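Local coordinates for protein endoglucanase (Uncultured bacterium, PDB 3X17) that probably hydrolyses internal beta-1,4-glucosidic bonds of cellulose, as a glycoside hydrolase family 9 endoglucanase with an N-terminal Ig-like domain, at residues A[177-180]-A[181-185]; A[383-386]-A[387-391]; A[436-439]-A[440-444]; A[453-456]-A[457-460]. All blocks are in the same frame, centred on the assembly; numbering follows the deposited sequence.

Contact 1: residues A[177-180]-A[181-185]; sequences AGDY and GKYVT
Asp179 sends its side chain across the bend of the chain, so that its OD2 meets Tyr183 OH. Asp179 CB is the remote end, 4.1 Å from Gly181 N. CG stands between the backbone N and the carbonyl carbon (chi1 62°), which turns the carboxylate in toward the next turn of chain and leaves Asp179 CG 3.7 Å from Gly181 N. At the tip, OD2 takes two donors. Tyr183 OH gives Asp179 OD2 a hydrogen bond of 2.8 Å, reaching the syn side of the carboxylate 24° out of its plane, while OD2 itself lies in the plane of the phenol ring, at its edge. Gly181 N adds a weak bond of 3.2 Å to Asp179 OD2, bent to 140°. Asp176, Ala177, Gly178 and Asp179 spell the Asp-Ala-Gly-Asp signature of family 9, which in relatives carries active-site carboxylates. Gly178 N is hydrogen-bonded to Glu540 OE2. Were Asp179 an alanine, the Tyr183 hydroxyl would probably lose this acceptor and its ring be less firmly fixed. That hydroxyl also accepts from Gly329 N. Tyr180 turns away, its OH bonded to Ile256 O and its side chain about 5 Å from the bound zinc ion.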
ATOM      1  N   ALA A 177      -4.162  11.337  -1.506  1.00 32.83           N
ATOM      2  CA  ALA A 177      -5.289  10.484  -1.159  1.00 30.54           C
ATOM      3  C   ALA A 177      -6.525  10.939  -1.895  1.00 31.83           C
ATOM      4  O   ALA A 177      -6.495  11.098  -3.106  1.00 31.48           O
ATOM      5  CB  ALA A 177      -5.510  10.511   0.357  1.00 29.94           C
ATOM      6  N   GLY A 178      -7.613  11.181  -1.167  1.00 32.32           N
ATOM      7  CA  GLY A 178      -8.760  11.859  -1.752  1.00 34.15           C
ATOM      8  C   GLY A 178      -8.757  13.380  -1.612  1.00 35.19           C
ATOM      9  O   GLY A 178      -9.688  14.055  -2.070  1.00 33.02           O
ATOM     10  N   ASP A 179      -7.775  13.909  -0.888  1.00 34.54           N
ATOM     11  CA  ASP A 179      -7.501  15.334  -0.918  1.00 36.44           C
ATOM     12  C   ASP A 179      -6.369  15.597  -1.892  1.00 37.34           C
ATOM     13  O   ASP A 179      -5.966  14.709  -2.675  1.00 38.27           O
ATOM     14  CB  ASP A 179      -7.104  15.849   0.475  1.00 36.45           C
ATOM     15  CG  ASP A 179      -5.827  15.204   0.985  1.00 35.74           C
ATOM     16  OD1 ASP A 179      -5.678  13.985   0.779  1.00 39.55           O
ATOM     17  OD2 ASP A 179      -4.975  15.909   1.562  1.00 34.43           O
ATOM     18  N   TYR A 180      -5.842  16.814  -1.837  1.00 35.07           N
ATOM     19  CA  TYR A 180      -4.808  17.234  -2.782  1.00 33.86           C
ATOM     20  C   TYR A 180      -3.539  17.663  -2.072  1.00 31.16           C
ATOM     21  O   TYR A 180      -2.571  18.094  -2.718  1.00 31.98           O
ATOM     22  CB  TYR A 180      -5.311  18.381  -3.683  1.00 36.92           C
ATOM     23  CG  TYR A 180      -6.535  18.025  -4.509  1.00 36.63           C
ATOM     24  CD1 TYR A 180      -6.589  16.832  -5.233  1.00 37.87           C
ATOM     25  CD2 TYR A 180      -7.622  18.890  -4.595  1.00 35.69           C
ATOM     26  CE1 TYR A 180      -7.705  16.494  -5.989  1.00 33.12           C
ATOM     27  CE2 TYR A 180      -8.721  18.576  -5.394  1.00 31.92           C
ATOM     28  CZ  TYR A 180      -8.764  17.380  -6.075  1.00 31.68           C
ATOM     29  OH  TYR A 180      -9.882  17.042  -6.839  1.00 35.45           O
ATOM     30  N   GLY A 181      -3.501  17.467  -0.758  1.00 29.30           N
ATOM     31  CA  GLY A 181      -2.271  17.674  -0.002  1.00 27.97           C
ATOM     32  C   GLY A 181      -1.153  16.751  -0.459  1.00 30.87           C
ATOM     33  O   GLY A 181      -1.394  15.704  -1.046  1.00 30.41           O
ATOM     34  N   LYS A 182       0.083  17.206  -0.312  1.00 32.74           N
ATOM     35  CA  LYS A 182       1.239  16.405  -0.684  1.00 32.46           C
ATOM     36  C   LYS A 182       2.127  16.323   0.549  1.00 31.72           C
ATOM     37  O   LYS A 182       2.320  17.302   1.248  1.00 31.92           O
ATOM     38  CB  LYS A 182       1.989  17.066  -1.830  1.00 29.50           C
ATOM     39  CG  LYS A 182       1.073  17.408  -3.044  1.00 33.48           C
ATOM     40  CD  LYS A 182       1.870  17.881  -4.253  1.00 27.54           C
ATOM     41  CE  LYS A 182       2.655  19.156  -3.967  1.00 27.53           C
ATOM     42  NZ  LYS A 182       3.095  19.822  -5.264  1.00 25.83           N
ATOM     43  N   TYR A 183       2.509  15.121   0.924  1.00 31.87           N
ATOM     44  CA  TYR A 183       3.034  14.931   2.273  1.00 30.23           C
ATOM     45  C   TYR A 183       4.294  14.120   2.161  1.00 28.23           C
ATOM     46  O   TYR A 183       4.283  13.052   1.565  1.00 26.84           O
ATOM     47  CB  TYR A 183       2.038  14.141   3.105  1.00 31.02           C
ATOM     48  CG  TYR A 183       0.683  14.755   3.232  1.00 30.44           C
ATOM     49  CD1 TYR A 183      -0.300  14.472   2.293  1.00 27.42           C
ATOM     50  CD2 TYR A 183       0.324  15.457   4.388  1.00 29.65           C
ATOM     51  CE1 TYR A 183      -1.583  14.902   2.460  1.00 27.44           C
ATOM     52  CE2 TYR A 183      -0.984  15.882   4.583  1.00 28.25           C
ATOM     53  CZ  TYR A 183      -1.917  15.648   3.600  1.00 35.22           C
ATOM     54  OH  TYR A 183      -3.212  16.097   3.756  1.00 35.66           O
ATOM     55  N   VAL A 184       5.389  14.624   2.703  1.00 29.42           N
ATOM     56  CA  VAL A 184       6.656  13.931   2.541  1.00 30.04           C
ATOM     57  C   VAL A 184       6.666  12.549   3.236  1.00 32.26           C
ATOM     58  O   VAL A 184       7.365  11.616   2.794  1.00 31.04           O
ATOM     59  CB  VAL A 184       7.826  14.768   3.056  1.00 30.24           C
ATOM     60  CG1 VAL A 184       9.051  13.858   3.265  1.00 29.44           C
ATOM     61  CG2 VAL A 184       8.177  15.852   2.044  1.00 28.32           C
ATOM     62  N   THR A 185       5.839  12.401   4.266  1.00 29.97           N
ATOM     63  CA  THR A 185       5.958  11.280   5.183  1.00 32.03           C
ATOM     64  C   THR A 185       5.419  10.017   4.500  1.00 33.20           C
ATOM     65  O   THR A 185       6.021   8.952   4.581  1.00 34.29           O
ATOM     66  CB  THR A 185       5.208  11.581   6.525  1.00 33.92           C
ATOM     67  OG1 THR A 185       5.691  12.828   7.073  1.00 33.38           O
ATOM     68  CG2 THR A 185       5.429  10.461   7.547  1.00 30.15           C
TER

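Contact 2: residues A[383-386]-A[387-391]; sequences GYFD and YVTLG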
ATOM      1  N   GLY A 383      14.806  -1.442   6.147  1.00 32.57           N
ATOM      2  CA  GLY A 383      16.209  -1.369   6.504  1.00 31.52           C
ATOM      3  C   GLY A 383      16.692  -2.746   6.927  1.00 32.83           C
ATOM      4  O   GLY A 383      17.758  -3.193   6.508  1.00 32.15           O
ATOM      5  N   TYR A 384      15.918  -3.404   7.789  1.00 32.27           N
ATOM      6  CA  TYR A 384      16.223  -4.786   8.174  1.00 34.88           C
ATOM      7  C   TYR A 384      16.502  -5.618   6.932  1.00 33.63           C
ATOM      8  O   TYR A 384      17.537  -6.265   6.832  1.00 34.70           O
ATOM      9  CB  TYR A 384      15.037  -5.403   8.914  1.00 33.81           C
ATOM     10  CG  TYR A 384      15.032  -5.143  10.393  1.00 38.25           C
ATOM     11  CD1 TYR A 384      14.558  -3.938  10.916  1.00 40.50           C
ATOM     12  CD2 TYR A 384      15.393  -6.148  11.281  1.00 36.77           C
ATOM     13  CE1 TYR A 384      14.513  -3.722  12.309  1.00 37.70           C
ATOM     14  CE2 TYR A 384      15.325  -5.954  12.643  1.00 35.92           C
ATOM     15  CZ  TYR A 384      14.914  -4.743  13.157  1.00 37.50           C
ATOM     16  OH  TYR A 384      14.849  -4.603  14.527  1.00 29.52           O
ATOM     17  N   PHE A 385      15.586  -5.555   5.966  1.00 34.09           N
ATOM     18  CA  PHE A 385      15.642  -6.428   4.801  1.00 32.95           C
ATOM     19  C   PHE A 385      16.816  -6.071   3.908  1.00 32.97           C
ATOM     20  O   PHE A 385      17.462  -6.954   3.359  1.00 33.98           O
ATOM     21  CB  PHE A 385      14.332  -6.368   4.008  1.00 32.20           C
ATOM     22  CG  PHE A 385      14.200  -7.450   2.951  1.00 36.97           C
ATOM     23  CD1 PHE A 385      13.916  -8.779   3.315  1.00 28.37           C
ATOM     24  CD2 PHE A 385      14.400  -7.152   1.610  1.00 34.22           C
ATOM     25  CE1 PHE A 385      13.861  -9.782   2.355  1.00 31.29           C
ATOM     26  CE2 PHE A 385      14.283  -8.137   0.640  1.00 34.08           C
ATOM     27  CZ  PHE A 385      14.004  -9.463   1.016  1.00 30.62           C
ATOM     28  N   ASP A 386      17.062  -4.772   3.722  1.00 32.91           N
ATOM     29  CA  ASP A 386      18.062  -4.320   2.753  1.00 30.68           C
ATOM     30  C   ASP A 386      19.468  -4.531   3.305  1.00 31.11           C
ATOM     31  O   ASP A 386      20.381  -4.931   2.580  1.00 31.63           O
ATOM     32  CB  ASP A 386      17.861  -2.847   2.390  1.00 29.15           C
ATOM     33  CG  ASP A 386      16.798  -2.658   1.326  1.00 34.05           C
ATOM     34  OD1 ASP A 386      16.285  -3.691   0.822  1.00 39.23           O
ATOM     35  OD2 ASP A 386      16.413  -1.498   1.050  1.00 33.74           O
ATOM     36  N   TYR A 387      19.633  -4.298   4.597  1.00 30.57           N
ATOM     37  CA  TYR A 387      20.856  -4.694   5.278  1.00 31.42           C
ATOM     38  C   TYR A 387      21.218  -6.198   5.105  1.00 33.98           C
ATOM     39  O   TYR A 387      22.303  -6.526   4.623  1.00 31.28           O
ATOM     40  CB  TYR A 387      20.761  -4.368   6.763  1.00 31.15           C
ATOM     41  CG  TYR A 387      22.081  -4.566   7.501  1.00 36.22           C
ATOM     42  CD1 TYR A 387      22.621  -5.846   7.679  1.00 37.00           C
ATOM     43  CD2 TYR A 387      22.739  -3.486   8.082  1.00 33.54           C
ATOM     44  CE1 TYR A 387      23.803  -6.041   8.388  1.00 32.70           C
ATOM     45  CE2 TYR A 387      23.915  -3.665   8.806  1.00 40.66           C
ATOM     46  CZ  TYR A 387      24.460  -4.941   8.934  1.00 40.55           C
ATOM     47  OH  TYR A 387      25.651  -5.103   9.630  1.00 39.70           O
ATOM     48  N   VAL A 388      20.299  -7.084   5.509  1.00 33.00           N
ATOM     49  CA  VAL A 388      20.441  -8.524   5.325  1.00 34.84           C
ATOM     50  C   VAL A 388      20.705  -8.920   3.857  1.00 35.67           C
ATOM     51  O   VAL A 388      21.665  -9.640   3.582  1.00 37.31           O
ATOM     52  CB  VAL A 388      19.226  -9.325   5.948  1.00 35.17           C
ATOM     53  CG1 VAL A 388      19.288 -10.789   5.555  1.00 38.55           C
ATOM     54  CG2 VAL A 388      19.219  -9.202   7.500  1.00 28.97           C
ATOM     55  N   THR A 389      19.916  -8.409   2.909  1.00 35.48           N
ATOM     56  CA  THR A 389      20.006  -8.897   1.523  1.00 34.42           C
ATOM     57  C   THR A 389      20.974  -8.152   0.619  1.00 35.39           C
ATOM     58  O   THR A 389      21.297  -8.638  -0.456  1.00 36.14           O
ATOM     59  CB  THR A 389      18.668  -8.969   0.830  1.00 33.08           C
ATOM     60  OG1 THR A 389      18.095  -7.642   0.744  1.00 32.19           O
ATOM     61  CG2 THR A 389      17.736  -9.919   1.616  1.00 32.99           C
ATOM     62  N   LEU A 390      21.332  -6.931   0.989  1.00 34.86           N
ATOM     63  CA  LEU A 390      22.064  -6.062   0.058  1.00 38.18           C
ATOM     64  C   LEU A 390      23.346  -5.496   0.664  1.00 38.07           C
ATOM     65  O   LEU A 390      24.244  -5.114  -0.071  1.00 36.74           O
ATOM     66  CB  LEU A 390      21.188  -4.917  -0.442  1.00 36.28           C
ATOM     67  CG  LEU A 390      20.427  -5.028  -1.763  1.00 41.39           C
ATOM     68  CD1 LEU A 390      20.276  -6.438  -2.278  1.00 45.91           C
ATOM     69  CD2 LEU A 390      19.077  -4.295  -1.702  1.00 35.39           C
ATOM     70  N   GLY A 391      23.446  -5.519   1.996  1.00 40.58           N
ATOM     71  CA  GLY A 391      24.605  -4.979   2.697  1.00 42.88           C
ATOM     72  C   GLY A 391      25.850  -5.810   2.451  1.00 47.11           C
ATOM     73  O   GLY A 391      25.828  -7.027   2.617  1.00 49.27           O
TER
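Phe385 and Thr389, one helical turn apart, meet through both polar and apolar atoms. The backbone bonds come first: Tyr387 N to Gly383 O, Val388 N to Tyr384 O and Thr389 N to Phe385 O are the regular i to i+4 series. The next bond is more bent, Leu390 N reaching Asp386 O at 2.7 Å with an N-H...O angle of 133°. Gly391 N adds only a weak bond to the same oxygen and donates also to Tyr387 O at 3.0 Å, as the helix ends.

The side-chain hydrogen bond is that of Thr389 OG1 to Phe385 O, 2.8 Å long. With OG1 between the backbone N and the carbonyl carbon (chi1 62°), the hydroxyl folds back along the helix and comes in above the carbonyl plane, on the face opposite to Thr389 N, so two donors hold this one oxygen.

The same torsion sets the methyl for a CH-pi contact: Thr389 CG2 sits over one face of the Phe385 ring, 3.9 Å from its centroid and 16° off the normal. Van der Waals packing adds Leu390 CD2 beside Asp386 OD1 at 3.8 Å, the two side chains pointing the same way.

Asp386 OD1 makes its salt bridge with Lys196 of helix 184-200. Phe385 stacks with Phe448 of helix 435-452, Tyr387 rests on Leu402 of helix 396-418, and helix 381-390 is thereby packed among several others of the (alpha/alpha)6 barrel.

Contact 3: residues A[436-439]-A[440-444]; sequences NKEA and LAKGM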
ATOM      1  N   ASN A 436      -6.801  -2.219   5.391  1.00 31.19           N
ATOM      2  CA  ASN A 436      -6.394  -2.873   4.158  1.00 32.64           C
ATOM      3  C   ASN A 436      -4.895  -2.768   3.891  1.00 33.75           C
ATOM      4  O   ASN A 436      -4.236  -3.737   3.513  1.00 34.49           O
ATOM      5  CB  ASN A 436      -7.167  -2.293   2.984  1.00 32.01           C
ATOM      6  CG  ASN A 436      -8.615  -2.749   2.970  1.00 36.46           C
ATOM      7  OD1 ASN A 436      -8.999  -3.631   3.736  1.00 36.82           O
ATOM      8  ND2 ASN A 436      -9.419  -2.155   2.103  1.00 38.47           N
ATOM      9  N   LYS A 437      -4.347  -1.585   4.100  1.00 33.95           N
ATOM     10  CA  LYS A 437      -2.931  -1.373   3.872  1.00 33.19           C
ATOM     11  C   LYS A 437      -2.104  -2.250   4.827  1.00 33.18           C
ATOM     12  O   LYS A 437      -1.118  -2.895   4.434  1.00 30.70           O
ATOM     13  CB  LYS A 437      -2.600   0.112   4.059  1.00 34.51           C
ATOM     14  CG  LYS A 437      -1.107   0.456   3.901  1.00 34.61           C
ATOM     15  CD  LYS A 437      -0.391   0.300   5.209  1.00 32.84           C
ATOM     16  CE  LYS A 437      -0.929   1.304   6.253  1.00 34.20           C
ATOM     17  NZ  LYS A 437       0.195   1.742   7.186  1.00 38.07           N
ATOM     18  N   GLU A 438      -2.516  -2.258   6.084  1.00 32.66           N
ATOM     19  CA  GLU A 438      -1.897  -3.072   7.131  1.00 33.23           C
ATOM     20  C   GLU A 438      -1.911  -4.577   6.801  1.00 32.24           C
ATOM     21  O   GLU A 438      -0.899  -5.266   6.993  1.00 33.30           O
ATOM     22  CB  GLU A 438      -2.592  -2.793   8.488  1.00 34.72           C
ATOM     23  CG  GLU A 438      -2.077  -3.638   9.640  1.00 38.27           C
ATOM     24  CD  GLU A 438      -2.739  -3.316  10.985  1.00 45.24           C
ATOM     25  OE1 GLU A 438      -3.201  -2.165  11.193  1.00 46.31           O
ATOM     26  OE2 GLU A 438      -2.727  -4.206  11.861  1.00 46.60           O
ATOM     27  N   ALA A 439      -3.021  -5.060   6.235  1.00 30.89           N
ATOM     28  CA  ALA A 439      -3.097  -6.446   5.747  1.00 30.47           C
ATOM     29  C   ALA A 439      -2.011  -6.686   4.713  1.00 31.71           C
ATOM     30  O   ALA A 439      -1.293  -7.697   4.765  1.00 31.64           O
ATOM     31  CB  ALA A 439      -4.448  -6.728   5.132  1.00 30.77           C
ATOM     32  N   LEU A 440      -1.958  -5.815   3.716  1.00 28.76           N
ATOM     33  CA  LEU A 440      -1.054  -6.048   2.607  1.00 29.66           C
ATOM     34  C   LEU A 440       0.395  -5.873   3.053  1.00 29.20           C
ATOM     35  O   LEU A 440       1.286  -6.596   2.592  1.00 32.17           O
ATOM     36  CB  LEU A 440      -1.397  -5.138   1.434  1.00 27.78           C
ATOM     37  CG  LEU A 440      -2.581  -5.586   0.567  1.00 31.37           C
ATOM     38  CD1 LEU A 440      -3.061  -4.381  -0.259  1.00 27.97           C
ATOM     39  CD2 LEU A 440      -2.185  -6.745  -0.380  1.00 29.00           C
ATOM     40  N   ALA A 441       0.637  -4.922   3.953  1.00 28.64           N
ATOM     41  CA  ALA A 441       1.974  -4.695   4.506  1.00 27.82           C
ATOM     42  C   ALA A 441       2.427  -5.920   5.312  1.00 30.39           C
ATOM     43  O   ALA A 441       3.617  -6.213   5.355  1.00 29.71           O
ATOM     44  CB  ALA A 441       1.984  -3.452   5.403  1.00 28.18           C
ATOM     45  N   LYS A 442       1.494  -6.568   6.008  1.00 28.79           N
ATOM     46  CA  LYS A 442       1.786  -7.841   6.670  1.00 31.79           C
ATOM     47  C   LYS A 442       2.021  -8.977   5.675  1.00 32.76           C
ATOM     48  O   LYS A 442       2.839  -9.863   5.924  1.00 33.52           O
ATOM     49  CB  LYS A 442       0.681  -8.235   7.657  1.00 31.60           C
ATOM     50  CG  LYS A 442       0.657  -7.406   8.923  1.00 30.30           C
ATOM     51  CD  LYS A 442      -0.601  -7.741   9.784  1.00 30.29           C
ATOM     52  CE  LYS A 442      -0.441  -7.157  11.211  1.00 36.54           C
ATOM     53  NZ  LYS A 442      -1.597  -7.516  12.116  1.00 39.45           N
ATOM     54  N   GLY A 443       1.316  -8.932   4.547  1.00 32.42           N
ATOM     55  CA  GLY A 443       1.634  -9.762   3.404  1.00 30.63           C
ATOM     56  C   GLY A 443       3.079  -9.593   2.979  1.00 31.86           C
ATOM     57  O   GLY A 443       3.791 -10.570   2.710  1.00 29.50           O
ATOM     58  N   MET A 444       3.508  -8.339   2.932  1.00 31.30           N
ATOM     59  CA  MET A 444       4.896  -7.998   2.623  1.00 31.23           C
ATOM     60  C   MET A 444       5.891  -8.611   3.626  1.00 29.85           C
ATOM     61  O   MET A 444       6.899  -9.117   3.211  1.00 30.81           O
ATOM     62  CB  MET A 444       5.086  -6.472   2.533  1.00 28.75           C
ATOM     63  CG  MET A 444       6.474  -6.042   2.025  1.00 33.09           C
ATOM     64  SD  MET A 444       6.773  -4.277   2.317  1.00 32.91           S
ATOM     65  CE  MET A 444       5.534  -3.529   1.269  1.00 32.42           C
TER
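The Glu438 carboxylate is the flat group that meets the following turn, and Lys442 approaches it at the OE2 corner: both NZ and CE of the lysine lie beyond that oxygen, not over a face. The salt bridge from Glu438 OE2 to Lys442 NZ is 3.5 Å, with Lys442 CE at 3.8 Å from the same oxygen. The other flat group, the Asn436 amide, gives its ND2 hydrogen bond to Val508 O.

Glu438 and Lys442 run side by side in the same direction, both extended beyond CG. Lys442 CG is anti to its carbonyl carbon (chi1 -73°), which lays the chain's first methylenes over the preceding turn: Lys442 CG is 3.3 Å from Glu438 O. The ammonium has its stronger polar partner in Pro425 O, so the carboxylate is a second, looser mate for it.

This is an i to i+4 ion pair on the partly exposed side of helix 435-452, one of the helices of the (alpha/alpha)6 barrel. Four regular backbone bonds span the two segments, among them Ala441 N to Lys437 O at 2.7 Å, nearly along the C=O axis, and Lys442 N to Glu438 O at 2.9 Å.

Elsewhere on the helix, the Ala441 methyl CB comes to 3.3 Å from Lys437 O. Leu440 packs on Gln465 of helix 456-469 and Leu549 of helix 543-558, while Lys437 lies against Tyr545 and Pro548 of the latter helix.

Contact 4: residues A[453-456]-A[457-460]; sequences EPRP and EYER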
ATOM      1  N   GLU A 453      13.993 -17.602   3.221  1.00 44.49           N
ATOM      2  CA  GLU A 453      13.746 -18.964   3.661  1.00 46.72           C
ATOM      3  C   GLU A 453      12.421 -19.378   3.001  1.00 45.57           C
ATOM      4  O   GLU A 453      11.339 -19.096   3.536  1.00 43.72           O
ATOM      5  CB  GLU A 453      13.587 -18.964   5.180  1.00 47.61           C
ATOM      6  CG  GLU A 453      13.942 -20.244   5.895  1.00 54.35           C
ATOM      7  CD  GLU A 453      13.797 -20.100   7.422  1.00 61.64           C
ATOM      8  OE1 GLU A 453      12.644 -20.164   7.936  1.00 61.76           O
ATOM      9  OE2 GLU A 453      14.830 -19.867   8.096  1.00 57.42           O
ATOM     10  N   PRO A 454      12.499 -19.971   1.797  1.00 44.46           N
ATOM     11  CA  PRO A 454      11.254 -20.215   1.050  1.00 45.06           C
ATOM     12  C   PRO A 454      10.308 -21.096   1.851  1.00 46.24           C
ATOM     13  O   PRO A 454      10.759 -21.970   2.594  1.00 46.67           O
ATOM     14  CB  PRO A 454      11.740 -20.918  -0.229  1.00 46.69           C
ATOM     15  CG  PRO A 454      13.135 -20.303  -0.465  1.00 44.01           C
ATOM     16  CD  PRO A 454      13.701 -20.151   0.958  1.00 44.16           C
ATOM     17  N   ARG A 455       9.030 -20.789   1.785  1.00 44.58           N
ATOM     18  CA  ARG A 455       8.078 -21.382   2.668  1.00 44.35           C
ATOM     19  C   ARG A 455       6.700 -21.192   2.108  1.00 44.25           C
ATOM     20  O   ARG A 455       6.118 -20.155   2.222  1.00 44.29           O
ATOM     21  CB  ARG A 455       8.199 -20.705   3.997  1.00 46.63           C
ATOM     22  CG  ARG A 455       7.256 -21.177   5.007  1.00 52.10           C
ATOM     23  CD  ARG A 455       7.599 -20.565   6.286  1.00 58.27           C
ATOM     24  NE  ARG A 455       8.260 -21.498   7.160  1.00 68.27           N
ATOM     25  CZ  ARG A 455       7.606 -22.422   7.830  1.00 71.23           C
ATOM     26  NH1 ARG A 455       6.308 -22.491   7.694  1.00 71.09           N
ATOM     27  NH2 ARG A 455       8.233 -23.265   8.615  1.00 72.23           N
ATOM     28  N   PRO A 456       6.190 -22.213   1.468  1.00 45.06           N
ATOM     29  CA  PRO A 456       4.963 -22.086   0.709  1.00 43.42           C
ATOM     30  C   PRO A 456       3.783 -21.562   1.491  1.00 41.14           C
ATOM     31  O   PRO A 456       3.009 -20.860   0.918  1.00 39.42           O
ATOM     32  CB  PRO A 456       4.726 -23.505   0.245  1.00 43.64           C
ATOM     33  CG  PRO A 456       6.025 -24.026   0.099  1.00 44.41           C
ATOM     34  CD  PRO A 456       6.849 -23.484   1.177  1.00 45.14           C
ATOM     35  N   GLU A 457       3.644 -21.901   2.757  1.00 38.34           N
ATOM     36  CA  GLU A 457       2.529 -21.376   3.500  1.00 39.66           C
ATOM     37  C   GLU A 457       2.597 -19.868   3.637  1.00 38.89           C
ATOM     38  O   GLU A 457       1.614 -19.239   3.763  1.00 38.35           O
ATOM     39  CB  GLU A 457       2.355 -22.055   4.848  1.00 38.50           C
ATOM     40  CG  GLU A 457       3.354 -21.734   5.900  1.00 40.97           C
ATOM     41  CD  GLU A 457       3.253 -22.655   7.097  1.00 51.01           C
ATOM     42  OE1 GLU A 457       2.378 -23.529   7.136  1.00 49.26           O
ATOM     43  OE2 GLU A 457       4.039 -22.482   8.020  1.00 50.84           O
ATOM     44  N   TYR A 458       3.774 -19.291   3.608  1.00 39.12           N
ATOM     45  CA  TYR A 458       3.879 -17.839   3.764  1.00 37.54           C
ATOM     46  C   TYR A 458       3.378 -17.177   2.480  1.00 39.50           C
ATOM     47  O   TYR A 458       2.572 -16.252   2.514  1.00 37.73           O
ATOM     48  CB  TYR A 458       5.304 -17.410   4.080  1.00 34.83           C
ATOM     49  CG  TYR A 458       5.695 -17.557   5.540  1.00 32.94           C
ATOM     50  CD1 TYR A 458       4.791 -18.011   6.492  1.00 34.53           C
ATOM     51  CD2 TYR A 458       6.983 -17.264   5.955  1.00 31.93           C
ATOM     52  CE1 TYR A 458       5.181 -18.195   7.824  1.00 35.95           C
ATOM     53  CE2 TYR A 458       7.371 -17.405   7.278  1.00 32.54           C
ATOM     54  CZ  TYR A 458       6.471 -17.863   8.209  1.00 38.66           C
ATOM     55  OH  TYR A 458       6.856 -17.925   9.532  1.00 41.69           O
ATOM     56  N   GLU A 459       3.759 -17.754   1.349  1.00 39.11           N
ATOM     57  CA  GLU A 459       3.323 -17.249   0.060  1.00 40.25           C
ATOM     58  C   GLU A 459       1.810 -17.387  -0.114  1.00 39.11           C
ATOM     59  O   GLU A 459       1.129 -16.475  -0.632  1.00 35.72           O
ATOM     60  CB  GLU A 459       4.062 -17.985  -1.048  1.00 38.67           C
ATOM     61  CG  GLU A 459       4.090 -17.251  -2.372  1.00 46.14           C
ATOM     62  CD  GLU A 459       4.988 -17.941  -3.397  1.00 51.47           C
ATOM     63  OE1 GLU A 459       6.218 -17.848  -3.265  1.00 61.46           O
ATOM     64  OE2 GLU A 459       4.470 -18.630  -4.291  1.00 51.95           O
ATOM     65  N   ARG A 460       1.268 -18.479   0.406  1.00 38.27           N
ATOM     66  CA  ARG A 460      -0.178 -18.626   0.425  1.00 40.49           C
ATOM     67  C   ARG A 460      -0.818 -17.533   1.294  1.00 38.97           C
ATOM     68  O   ARG A 460      -1.816 -16.932   0.893  1.00 38.13           O
ATOM     69  CB  ARG A 460      -0.628 -20.020   0.892  1.00 41.23           C
ATOM     70  CG  ARG A 460      -2.174 -20.173   0.902  1.00 47.15           C
ATOM     71  CD  ARG A 460      -2.621 -21.564   1.390  1.00 54.91           C
ATOM     72  NE  ARG A 460      -2.538 -21.685   2.851  1.00 63.85           N
ATOM     73  CZ  ARG A 460      -1.680 -22.478   3.501  1.00 66.58           C
ATOM     74  NH1 ARG A 460      -0.828 -23.242   2.816  1.00 64.77           N
ATOM     75  NH2 ARG A 460      -1.666 -22.503   4.837  1.00 60.47           N
TER
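Arg455 O is the acceptor that starts the helix, taking Tyr458 N at 2.9 Å and, weakly, Glu459 N at 3.5 Å. Arg455 is the N-cap: its own backbone is extended, and Pro456 is the first residue with helical angles. A proline fits there because the first turn of a helix needs no amide hydrogen at that position. Tyr458 N to Arg455 O is an i to i+3 bond, whereas Arg460 N to Pro456 O, 3.0 Å, is already of the regular i to i+4 kind.

Among the side chains, Arg455 lies across the Tyr458 ring. Arg455 CD sits over the centre of one face of the Tyr458 ring, a CH-pi contact of 3.3 Å from CD to the ring centroid and 11° off the normal. A bend at chi3 then carries the guanidinium past the ring, its plane 39° from that of the phenol; with Arg455 CZ 5.0 Å from the Tyr458 ring centroid, any cation-pi attraction is weak. Glu457 runs alongside Arg455, its carboxylate beside NH1, an ion pair whose exact geometry is doubtful because the two groups are modelled too close. The Arg455 methylenes would probably lose the ring face they rest on if Tyr458 were an alanine, and the arginine would be freer to turn.

Around this turn, Arg455 N is hydrogen-bonded to His450. The Tyr458 ring meets Phe414 and packs on Ala410 of helix 396-418, and it reaches Leu446 and Ala449 of helix 435-452, so the start of helix 456-469 is seated against both.

Each contact joins neighbouring residues, so none closes a long loop, and the four follow in series with neither nesting nor crossing. Contact 1 comes first, at the bend leading from the loop after strand 154-155 into strand 182-183 and helix 184-200. Contact 2 ends helix 381-390, which leans on that same helix 184-200, although the contact centres are 29 Å apart. Contact 3 lies within helix 435-452, and contact 4 forms the turn that opens the next helix, 456-469, their nearest atoms about 6 Å apart. Contacts 1 and 4 lie on opposite sides of the chain's centre. Helix 435-452 also packs, beyond contact 3, against residues of contacts 2 and 4, which do not touch each other.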